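Local coordinates for protein N-methyltransferase (Streptoalloteichus sp. ATCC 53650, PDB 5BSZ) that probably transfers a methyl group from S-adenosylmethionine to a sugar nitrogen, as a sugar N-methyltransferase linked to kedarcidin, at residues A[20-28]-A[163-174]. Sequence-based numbering, arbitrary orientation.
Sequences DLFYRGRGK and DVVEGEGRTVVR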
loop_
_atom_site.group_PDB
_atom_site.type_symbol
_atom_site.label_atom_id
_atom_site.label_comp_id
_atom_site.label_asym_id
_atom_site.label_seq_id
_atom_site.Cartn_x
_atom_site.Cartn_y
_atom_site.Cartn_z
ATOM N N ASP A 20 18.091 -6.895 -2.158
ATOM C CA ASP A 20 17.634 -6.649 -3.511
ATOM C C ASP A 20 18.716 -7.020 -4.520
ATOM O O ASP A 20 18.441 -7.715 -5.512
ATOM C CB ASP A 20 17.234 -5.186 -3.704
ATOM C CG ASP A 20 16.780 -4.912 -5.118
ATOM O OD1 ASP A 20 15.763 -5.492 -5.545
ATOM O OD2 ASP A 20 17.466 -4.146 -5.817
ATOM N N LEU A 21 19.943 -6.566 -4.246
ATOM C CA LEU A 21 21.049 -6.829 -5.149
ATOM C C LEU A 21 21.424 -8.313 -5.090
ATOM O O LEU A 21 21.749 -8.891 -6.136
ATOM C CB LEU A 21 22.220 -5.845 -4.941
ATOM C CG LEU A 21 21.936 -4.380 -5.374
ATOM C CD1 LEU A 21 23.175 -3.531 -5.729
ATOM C CD2 LEU A 21 20.940 -4.303 -6.522
ATOM N N PHE A 22 21.338 -8.935 -3.908
ATOM C CA PHE A 22 21.541 -10.392 -3.779
ATOM C C PHE A 22 20.598 -11.087 -4.756
ATOM O O PHE A 22 20.967 -11.973 -5.534
ATOM C CB PHE A 22 21.198 -10.922 -2.376
ATOM C CG PHE A 22 20.549 -12.286 -2.407
ATOM C CD1 PHE A 22 19.173 -12.429 -2.253
ATOM C CD2 PHE A 22 21.312 -13.427 -2.648
ATOM C CE1 PHE A 22 18.576 -13.680 -2.311
ATOM C CE2 PHE A 22 20.720 -14.682 -2.710
ATOM C CZ PHE A 22 19.350 -14.807 -2.541
ATOM N N TYR A 23 19.352 -10.646 -4.678
ATOM C CA TYR A 23 18.246 -11.328 -5.290
ATOM C C TYR A 23 18.317 -11.223 -6.818
ATOM O O TYR A 23 18.345 -12.245 -7.511
ATOM C CB TYR A 23 16.960 -10.742 -4.711
ATOM C CG TYR A 23 15.812 -11.687 -4.842
ATOM C CD1 TYR A 23 15.408 -12.480 -3.775
ATOM C CD2 TYR A 23 15.157 -11.812 -6.049
ATOM C CE1 TYR A 23 14.353 -13.364 -3.907
ATOM C CE2 TYR A 23 14.103 -12.687 -6.193
ATOM C CZ TYR A 23 13.701 -13.459 -5.124
ATOM O OH TYR A 23 12.636 -14.316 -5.304
ATOM N N ARG A 24 18.363 -9.993 -7.328
ATOM C CA ARG A 24 18.707 -9.724 -8.725
ATOM C C ARG A 24 19.884 -10.569 -9.220
ATOM O O ARG A 24 19.865 -11.066 -10.350
ATOM C CB ARG A 24 19.088 -8.256 -8.898
ATOM C CG ARG A 24 17.924 -7.287 -9.008
ATOM C CD ARG A 24 18.459 -5.913 -9.377
ATOM N NE ARG A 24 17.486 -4.851 -9.146
ATOM C CZ ARG A 24 17.789 -3.569 -8.946
ATOM N NH1 ARG A 24 19.050 -3.154 -8.936
ATOM N NH2 ARG A 24 16.815 -2.688 -8.748
ATOM N N GLY A 25 20.905 -10.720 -8.377
ATOM C CA GLY A 25 22.158 -11.368 -8.765
ATOM C C GLY A 25 22.100 -12.862 -9.045
ATOM O O GLY A 25 23.096 -13.461 -9.450
ATOM N N ARG A 26 20.938 -13.477 -8.856
ATOM C CA ARG A 26 20.891 -14.926 -8.715
ATOM C C ARG A 26 21.231 -15.685 -10.003
ATOM O O ARG A 26 22.033 -16.625 -9.973
ATOM C CB ARG A 26 19.554 -15.354 -8.106
ATOM C CG ARG A 26 19.593 -15.351 -6.582
ATOM C CD ARG A 26 18.200 -15.320 -5.978
ATOM N NE ARG A 26 17.218 -15.996 -6.820
ATOM C CZ ARG A 26 17.085 -17.315 -6.905
ATOM N NH1 ARG A 26 17.884 -18.115 -6.203
ATOM N NH2 ARG A 26 16.152 -17.845 -7.685
ATOM N N GLY A 27 20.655 -15.268 -11.130
ATOM C CA GLY A 27 20.985 -15.869 -12.430
ATOM C C GLY A 27 22.078 -15.130 -13.185
ATOM O O GLY A 27 22.351 -15.415 -14.355
ATOM N N LYS A 28 22.718 -14.183 -12.502
ATOM C CA LYS A 28 23.687 -13.298 -13.124
ATOM C C LYS A 28 25.061 -13.931 -13.125
ATOM O O LYS A 28 25.518 -14.414 -12.090
ATOM C CB LYS A 28 23.748 -11.984 -12.356
ATOM C CG LYS A 28 24.737 -10.999 -12.955
ATOM C CD LYS A 28 24.383 -9.604 -12.489
ATOM C CE LYS A 28 25.372 -8.604 -13.028
ATOM N NZ LYS A 28 25.014 -8.229 -14.423
ATOM N N ASP A 163 10.746 -14.123 -9.907
ATOM C CA ASP A 163 11.652 -15.073 -9.319
ATOM C C ASP A 163 10.993 -15.523 -8.017
ATOM O O ASP A 163 10.155 -14.814 -7.458
ATOM C CB ASP A 163 12.974 -14.384 -8.983
ATOM C CG ASP A 163 14.113 -15.373 -8.700
ATOM O OD1 ASP A 163 15.177 -14.940 -8.216
ATOM O OD2 ASP A 163 13.975 -16.585 -8.983
ATOM N N VAL A 164 11.416 -16.664 -7.497
ATOM C CA VAL A 164 10.933 -17.164 -6.230
ATOM C C VAL A 164 12.094 -17.781 -5.498
ATOM O O VAL A 164 12.859 -18.521 -6.101
ATOM C CB VAL A 164 9.907 -18.311 -6.387
ATOM C CG1 VAL A 164 9.407 -18.727 -5.010
ATOM C CG2 VAL A 164 8.739 -17.915 -7.271
ATOM N N VAL A 165 12.210 -17.531 -4.201
ATOM C CA VAL A 165 13.231 -18.192 -3.382
ATOM C C VAL A 165 12.498 -18.723 -2.149
ATOM O O VAL A 165 11.983 -17.939 -1.354
ATOM C CB VAL A 165 14.335 -17.191 -2.995
ATOM C CG1 VAL A 165 15.289 -17.770 -1.965
ATOM C CG2 VAL A 165 15.108 -16.766 -4.237
ATOM N N GLU A 166 12.428 -20.041 -2.012
ATOM C CA GLU A 166 11.662 -20.716 -0.962
ATOM C C GLU A 166 12.648 -21.376 -0.020
ATOM O O GLU A 166 13.295 -22.351 -0.377
ATOM C CB GLU A 166 10.700 -21.754 -1.559
ATOM C CG GLU A 166 9.922 -22.510 -0.489
ATOM C CD GLU A 166 9.015 -23.572 -1.065
ATOM O OE1 GLU A 166 8.230 -24.156 -0.292
ATOM O OE2 GLU A 166 9.078 -23.809 -2.290
ATOM N N GLY A 167 12.812 -20.814 1.164
ATOM C CA GLY A 167 13.785 -21.308 2.115
ATOM C C GLY A 167 13.045 -22.026 3.228
ATOM O O GLY A 167 11.834 -22.292 3.137
ATOM N N GLU A 168 13.787 -22.331 4.287
ATOM C CA GLU A 168 13.196 -22.900 5.491
ATOM C C GLU A 168 12.538 -21.792 6.322
ATOM O O GLU A 168 13.204 -20.891 6.850
ATOM C CB GLU A 168 14.246 -23.675 6.308
ATOM C CG GLU A 168 13.668 -24.703 7.280
ATOM C CD GLU A 168 12.941 -25.872 6.612
ATOM O OE1 GLU A 168 12.936 -25.999 5.365
ATOM O OE2 GLU A 168 12.353 -26.692 7.349
ATOM N N GLY A 169 11.217 -21.866 6.436
ATOM C CA GLY A 169 10.465 -20.844 7.184
ATOM C C GLY A 169 10.342 -19.447 6.562
ATOM O O GLY A 169 9.848 -18.549 7.227
ATOM N N ARG A 170 10.790 -19.265 5.319
ATOM C CA ARG A 170 10.780 -17.986 4.599
ATOM C C ARG A 170 10.722 -18.201 3.081
ATOM O O ARG A 170 11.414 -19.057 2.529
ATOM C CB ARG A 170 12.006 -17.167 4.957
ATOM C CG ARG A 170 12.030 -15.764 4.368
ATOM C CD ARG A 170 12.815 -14.827 5.278
ATOM N NE ARG A 170 13.180 -13.564 4.635
ATOM C CZ ARG A 170 12.537 -12.403 4.780
ATOM N NH1 ARG A 170 11.453 -12.296 5.544
ATOM N NH2 ARG A 170 12.978 -11.316 4.152
ATOM N N THR A 171 9.823 -17.482 2.423
ATOM C CA THR A 171 9.640 -17.492 0.975
ATOM C C THR A 171 9.637 -16.030 0.483
ATOM O O THR A 171 8.975 -15.197 1.071
ATOM C CB THR A 171 8.301 -18.134 0.599
ATOM O OG1 THR A 171 8.338 -19.530 0.838
ATOM C CG2 THR A 171 7.993 -17.998 -0.853
ATOM N N VAL A 172 10.374 -15.716 -0.583
ATOM C CA VAL A 172 10.352 -14.389 -1.193
ATOM C C VAL A 172 10.037 -14.517 -2.662
ATOM O O VAL A 172 10.659 -15.306 -3.362
ATOM C CB VAL A 172 11.735 -13.716 -1.023
ATOM C CG1 VAL A 172 11.777 -12.333 -1.648
ATOM C CG2 VAL A 172 12.064 -13.657 0.454
ATOM N N VAL A 173 9.041 -13.782 -3.135
ATOM C CA VAL A 173 8.732 -13.740 -4.528
ATOM C C VAL A 173 8.967 -12.346 -5.059
ATOM O O VAL A 173 8.765 -11.363 -4.336
ATOM C CB VAL A 173 7.280 -14.171 -4.772
ATOM C CG1 VAL A 173 7.053 -15.537 -4.156
ATOM C CG2 VAL A 173 6.325 -13.198 -4.117
ATOM N N ARG A 174 9.351 -12.270 -6.327
ATOM C CA ARG A 174 9.676 -11.018 -6.993
ATOM C C ARG A 174 9.030 -10.920 -8.338
ATOM O O ARG A 174 8.983 -11.889 -9.086
ATOM C CB ARG A 174 11.207 -10.899 -7.180
ATOM C CG ARG A 174 11.676 -9.612 -7.861
ATOM C CD ARG A 174 13.203 -9.544 -8.027
ATOM N NE ARG A 174 13.698 -8.256 -8.546
ATOM C CZ ARG A 174 13.775 -7.930 -9.835
ATOM N NH1 ARG A 174 13.390 -8.791 -10.766
ATOM N NH2 ARG A 174 14.239 -6.736 -10.201
#
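Tyr23, in the last turn of helix 18-24, and Arg26, just beyond it in sequence, dock on a beta hairpin, joining the helix that borders the cofactor pocket to strands 160-166 and 171-181. Val165 CG2 and the Asp163 carboxylate approach the Tyr23 ring from one side, Val172 CG1 and Arg174 CB from the other. Tyr23 CE1 lies 3.5 Å from Val165 CG2 and 3.6 Å from Val172 CG1, while Tyr23 CE2 meets Arg174 CB at 3.5 Å. With CG of Tyr23 anti to the backbone N (chi1 -158°), the ring reaches out far enough that Tyr23 OH donates to Val172 O at 2.9 Å. The hydroxyl comes from above the carbonyl plane, and the same oxygen takes Val165 N in the antiparallel pairing of the hairpin. A phenylalanine here, without the hydroxyl, would probably leave Val172 O with the Val165 N bond alone and the ring less firmly tied to the hairpin. The protein pairs a Rossmann-like methyltransferase domain with this separate sheet, and Leu21, in the same helix, touches the bound S-adenosylhomocysteine. Arg26 grips the Asp163 carboxylate side-on, NE to OD1 at 2.7 Å and NH2 to OD2 at 2.8 Å, the two groups nearly coplanar. Val165 CG2 sits over one face of that guanidinium, 3.4 Å from Arg26 CZ. Arg174 NE hydrogen-bonds to Tyr191 OH on strand 184-195, and the same hydroxyl hydrogen-bonds to Asp20 OD1.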